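Side-chain contacts in competence damage-inducible protein A (PDB 5V01), which is of unknown function but belongs to the CinA family, some of whose members deamidate nicotinamide mononucleotide, an activity that remains to be established here: residues A[17-22]-A[49-54]; A[144-149]-A[154-159]. All blocks are in the same frame, centred on the assembly; numbering follows the deposited sequence.

Interaction 1. Residues A[17-22]-A[49-54]; sequences ELTAEV and CAQADT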
# COMPACT_ATOMS: atom_id res chain seq x y z
N GLU A 17 18.78 0.99 -0.21
CA GLU A 17 19.85 0.33 -0.94
C GLU A 17 19.34 -0.96 -1.61
O GLU A 17 19.65 -1.26 -2.76
CB GLU A 17 20.96 0.05 0.05
CG GLU A 17 22.29 -0.30 -0.57
CD GLU A 17 23.39 -0.41 0.46
OE1 GLU A 17 24.47 -0.85 0.03
OE2 GLU A 17 23.19 -0.10 1.66
N LEU A 18 18.48 -1.70 -0.91
CA LEU A 18 17.89 -2.92 -1.46
C LEU A 18 16.94 -2.62 -2.60
O LEU A 18 16.95 -3.31 -3.64
CB LEU A 18 17.16 -3.70 -0.38
CG LEU A 18 18.03 -4.42 0.64
CD1 LEU A 18 17.15 -4.91 1.78
CD2 LEU A 18 18.83 -5.57 0.03
N THR A 19 16.14 -1.59 -2.41
CA THR A 19 15.21 -1.20 -3.42
C THR A 19 15.91 -0.77 -4.73
O THR A 19 15.41 -1.05 -5.83
CB THR A 19 14.30 -0.10 -2.87
OG1 THR A 19 13.60 -0.56 -1.70
CG2 THR A 19 13.32 0.18 -3.87
N ALA A 20 17.07 -0.13 -4.61
CA ALA A 20 17.89 0.25 -5.77
C ALA A 20 18.37 -0.97 -6.54
O ALA A 20 18.32 -1.02 -7.78
CB ALA A 20 19.06 1.11 -5.35
N GLU A 21 18.84 -1.98 -5.80
CA GLU A 21 19.34 -3.19 -6.42
C GLU A 21 18.21 -3.96 -7.10
O GLU A 21 18.35 -4.47 -8.22
CB GLU A 21 20.04 -4.03 -5.35
CG GLU A 21 20.71 -5.28 -5.86
CD GLU A 21 21.44 -6.01 -4.75
OE1 GLU A 21 21.51 -5.53 -3.60
OE2 GLU A 21 21.91 -7.12 -5.04
N VAL A 22 17.06 -4.02 -6.41
CA VAL A 22 15.88 -4.69 -6.97
C VAL A 22 15.39 -4.01 -8.25
O VAL A 22 15.13 -4.66 -9.25
CB VAL A 22 14.74 -4.75 -5.93
CG1 VAL A 22 13.37 -5.04 -6.55
CG2 VAL A 22 15.08 -5.77 -4.85
N CYS A 49 7.93 2.48 -4.01
CA CYS A 49 7.54 3.77 -4.58
C CYS A 49 8.49 4.91 -4.22
O CYS A 49 8.51 5.92 -4.90
CB CYS A 49 6.10 4.10 -4.21
SG CYS A 49 4.89 2.97 -4.95
N ALA A 50 9.26 4.76 -3.15
CA ALA A 50 10.27 5.77 -2.81
C ALA A 50 11.41 5.67 -3.80
O ALA A 50 12.05 6.63 -4.08
CB ALA A 50 10.75 5.59 -1.40
N GLN A 51 11.65 4.47 -4.32
CA GLN A 51 12.68 4.25 -5.34
C GLN A 51 12.41 5.09 -6.61
O GLN A 51 11.28 5.17 -7.04
CB GLN A 51 12.63 2.75 -5.70
CG GLN A 51 13.65 2.21 -6.66
CD GLN A 51 15.06 2.56 -6.29
OE1 GLN A 51 15.46 2.47 -5.12
NE2 GLN A 51 15.81 3.01 -7.29
N ALA A 52 13.44 5.71 -7.19
CA ALA A 52 13.27 6.82 -8.17
C ALA A 52 12.54 6.55 -9.50
O ALA A 52 11.93 7.47 -10.10
CB ALA A 52 14.63 7.40 -8.50
N ASP A 53 12.64 5.33 -9.99
CA ASP A 53 12.10 5.02 -11.31
C ASP A 53 11.02 3.95 -11.15
O ASP A 53 10.95 3.01 -11.94
CB ASP A 53 13.24 4.54 -12.20
CG ASP A 53 12.89 4.54 -13.70
OD1 ASP A 53 11.99 5.29 -14.16
OD2 ASP A 53 13.56 3.78 -14.42
N THR A 54 10.20 4.11 -10.12
CA THR A 54 9.17 3.13 -9.77
C THR A 54 8.38 2.60 -10.96
O THR A 54 8.22 1.41 -11.14
CB THR A 54 8.18 3.75 -8.78
OG1 THR A 54 8.88 4.22 -7.65
CG2 THR A 54 7.17 2.72 -8.33
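The carboxamide of Gln51 lies flat over the peptide group that joins Thr19 to Ala20, the two planes being only about 14° from parallel. One face of the amide looks down on this peptide: Thr19 O sits beneath its CD at 3.7 Å, and Ala20 CA is equally far from CD. At the oxygen end of the amide, near the edge, comes the methyl of Thr19, with CG2 3.4 Å from OE1 in the conformer described. This joins helix 15-29, which carries Thr19 and Ala20, to the turn that ends helix 43-50 in the alpha/beta fold of the CinA family; Gln51 is the first residue beyond that helix and opens a type I beta turn that runs to Thr54.

Gln51 reaches helix 15-29 by leaving its own backbone with CG anti to N (chi1 -176°); the bend at chi2 (51°) then brings the amide over the helix, and the last torsion turns it nearly parallel to the peptide. Its aliphatic part slides past Thr19, CB and CG running against CG2; Thr19 has two conformers, and the close approaches of CG2 are therefore doubtful in detail. In this conformer the hydroxyl of Thr19 turns back to its own helix and bonds to the carbonyl of Thr15. His16 and Ala23 of helix 15-29 also touch the Gln51 side chain, as does Phe57. Beyond the turn, the hydroxyl of Thr54 has both Gln51 O and Leu48 O within range, and Thr54 packs on Phe65 of the second subunit.

No hydrogen bond links the amide to segment 17-22; it rests there by stacking and close contact. Gln51 OE1 comes to 3.1 Å from Ala20 N, but from above the peptide plane, at too poor an angle.

Interaction 2. Residues A[144-149]-A[154-159]; sequences MCFAGD and VAKAVR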
# COMPACT_ATOMS: atom_id res chain seq x y z
N MET A 144 9.13 -16.55 9.06
CA MET A 144 10.16 -15.90 9.89
C MET A 144 9.55 -15.53 11.24
O MET A 144 8.34 -15.36 11.35
CB MET A 144 10.70 -14.63 9.21
CG MET A 144 11.42 -14.86 7.90
SD MET A 144 12.95 -15.76 8.12
CE MET A 144 14.02 -14.52 8.85
N CYS A 145 10.37 -15.46 12.30
CA CYS A 145 9.91 -14.87 13.58
C CYS A 145 10.88 -13.76 13.99
O CYS A 145 11.99 -14.03 14.44
CB CYS A 145 9.74 -15.91 14.70
SG CYS A 145 8.58 -15.43 16.03
N PHE A 146 10.42 -12.52 13.84
CA PHE A 146 11.21 -11.31 14.09
C PHE A 146 10.99 -10.81 15.50
O PHE A 146 9.88 -10.89 16.04
CB PHE A 146 10.80 -10.19 13.12
CG PHE A 146 11.00 -10.53 11.68
CD1 PHE A 146 12.27 -10.62 11.13
CD2 PHE A 146 9.92 -10.73 10.85
CE1 PHE A 146 12.45 -10.92 9.79
CE2 PHE A 146 10.08 -11.03 9.51
CZ PHE A 146 11.36 -11.12 8.97
N ALA A 147 12.05 -10.26 16.08
CA ALA A 147 12.01 -9.70 17.42
C ALA A 147 11.75 -8.19 17.35
O ALA A 147 12.07 -7.55 16.34
CB ALA A 147 13.31 -10.00 18.16
N GLY A 148 11.14 -7.66 18.40
CA GLY A 148 10.93 -6.23 18.54
C GLY A 148 9.47 -5.89 18.66
O GLY A 148 8.60 -6.77 18.61
N ASP A 149 9.21 -4.59 18.80
CA ASP A 149 7.85 -4.08 18.82
C ASP A 149 7.29 -4.11 17.39
O ASP A 149 8.00 -4.49 16.43
CB ASP A 149 7.76 -2.69 19.51
CG ASP A 149 8.46 -1.56 18.74
OD1 ASP A 149 8.88 -1.73 17.58
OD2 ASP A 149 8.56 -0.46 19.32
N VAL A 154 7.61 -4.79 11.52
CA VAL A 154 7.24 -4.36 10.18
C VAL A 154 8.46 -3.98 9.34
O VAL A 154 8.59 -4.39 8.18
CB VAL A 154 6.18 -3.21 10.25
CG1 VAL A 154 6.01 -2.52 8.91
CG2 VAL A 154 4.85 -3.74 10.77
N ALA A 155 9.36 -3.17 9.91
CA ALA A 155 10.54 -2.71 9.16
C ALA A 155 11.42 -3.91 8.79
O ALA A 155 11.91 -4.01 7.67
CB ALA A 155 11.32 -1.69 9.97
N LYS A 156 11.60 -4.84 9.73
CA LYS A 156 12.38 -6.05 9.46
C LYS A 156 11.77 -6.91 8.36
O LYS A 156 12.47 -7.49 7.54
CB LYS A 156 12.54 -6.88 10.73
CG LYS A 156 13.51 -6.27 11.74
CD LYS A 156 13.52 -7.09 13.02
CE LYS A 156 14.60 -6.61 13.98
NZ LYS A 156 14.57 -7.38 15.25
N ALA A 157 10.44 -7.02 8.38
CA ALA A 157 9.75 -7.85 7.40
C ALA A 157 9.84 -7.25 6.00
O ALA A 157 10.07 -7.95 5.03
CB ALA A 157 8.29 -8.02 7.80
N VAL A 158 9.70 -5.94 5.90
CA VAL A 158 9.87 -5.27 4.62
C VAL A 158 11.30 -5.48 4.08
O VAL A 158 11.48 -5.83 2.91
CB VAL A 158 9.57 -3.75 4.75
CG1 VAL A 158 10.02 -2.99 3.50
CG2 VAL A 158 8.06 -3.53 5.00
N ARG A 159 12.29 -5.28 4.94
CA ARG A 159 13.69 -5.46 4.55
C ARG A 159 13.94 -6.91 4.10
O ARG A 159 14.60 -7.15 3.09
CB ARG A 159 14.61 -5.07 5.70
CG ARG A 159 15.96 -4.48 5.33
CD ARG A 159 16.69 -4.11 6.61
NE ARG A 159 16.72 -5.24 7.53
CZ ARG A 159 16.82 -5.15 8.85
NH1 ARG A 159 16.93 -3.96 9.44
NH2 ARG A 159 16.84 -6.26 9.59
O HOH W 1 14.76 -10.49 14.52
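Lys156 and Phe146 carry most of this contact, with Ala147 receiving the end of the lysine. The base of the lysine lies over one face of the phenylalanine ring: CB of Lys156 makes a CH-pi contact, 4.2 Å from the centroid of the Phe146 ring and 27° off its normal. With CG beside the backbone N and the chain extended beyond it, Lys156 runs past Phe146 CB to the backbone of Ala147. There NZ donates a hydrogen bond of 2.7 Å to Ala147 O, approaching the carbonyl at 126° and from above its plane, 43° out of it. A water accepts from the same NZ (3.2 Å) and from Ala147 N (3.1 Å), so the ammonium group holds both polar backbone atoms of Ala147, one directly and one through the water.

The far rim of the ring meets the next residue of the helix. Phe146 CE2 is 3.8 Å from Ala157 CA and 3.9 Å from Ala157 CB, and the backbone N of Ala157 lies over the same face as the lysine methylene. The helix backbone thus covers part of one face of the buried ring, while the charged end of Lys156 reaches the more exposed loop.

Phe146 directly follows strand 138-145, at the margin of the sheet, and packs on Val129 and Phe131 of the adjacent strand 128-135. Asp149 then caps the start of helix 150-169, its OD1 also bonded to Thr152. The contact thus fastens the first turns of this helix onto the end of the strand it follows, while Val158 of the helix packs on Asn43 and Leu44 of helix 43-50.

Interaction 1 closes before interaction 2 opens along the chain, and their centres lie 20 Å apart within the same CinA-family region. Interaction 1 joins helix 15-29 to the turn after helix 43-50, whereas interaction 2 joins the end of strand 138-145, an outermost strand of the mixed five-stranded sheet, to helix 150-169. The two meet where the first and last helices pack together: Leu18 CD1 is 3.6 Å from Arg159 O. Helix 43-50 also borders both, leading into one contact and packing on Val158 near the other. The two contacts thus lie in one alpha/beta unit in which the first and last helices are neighbours.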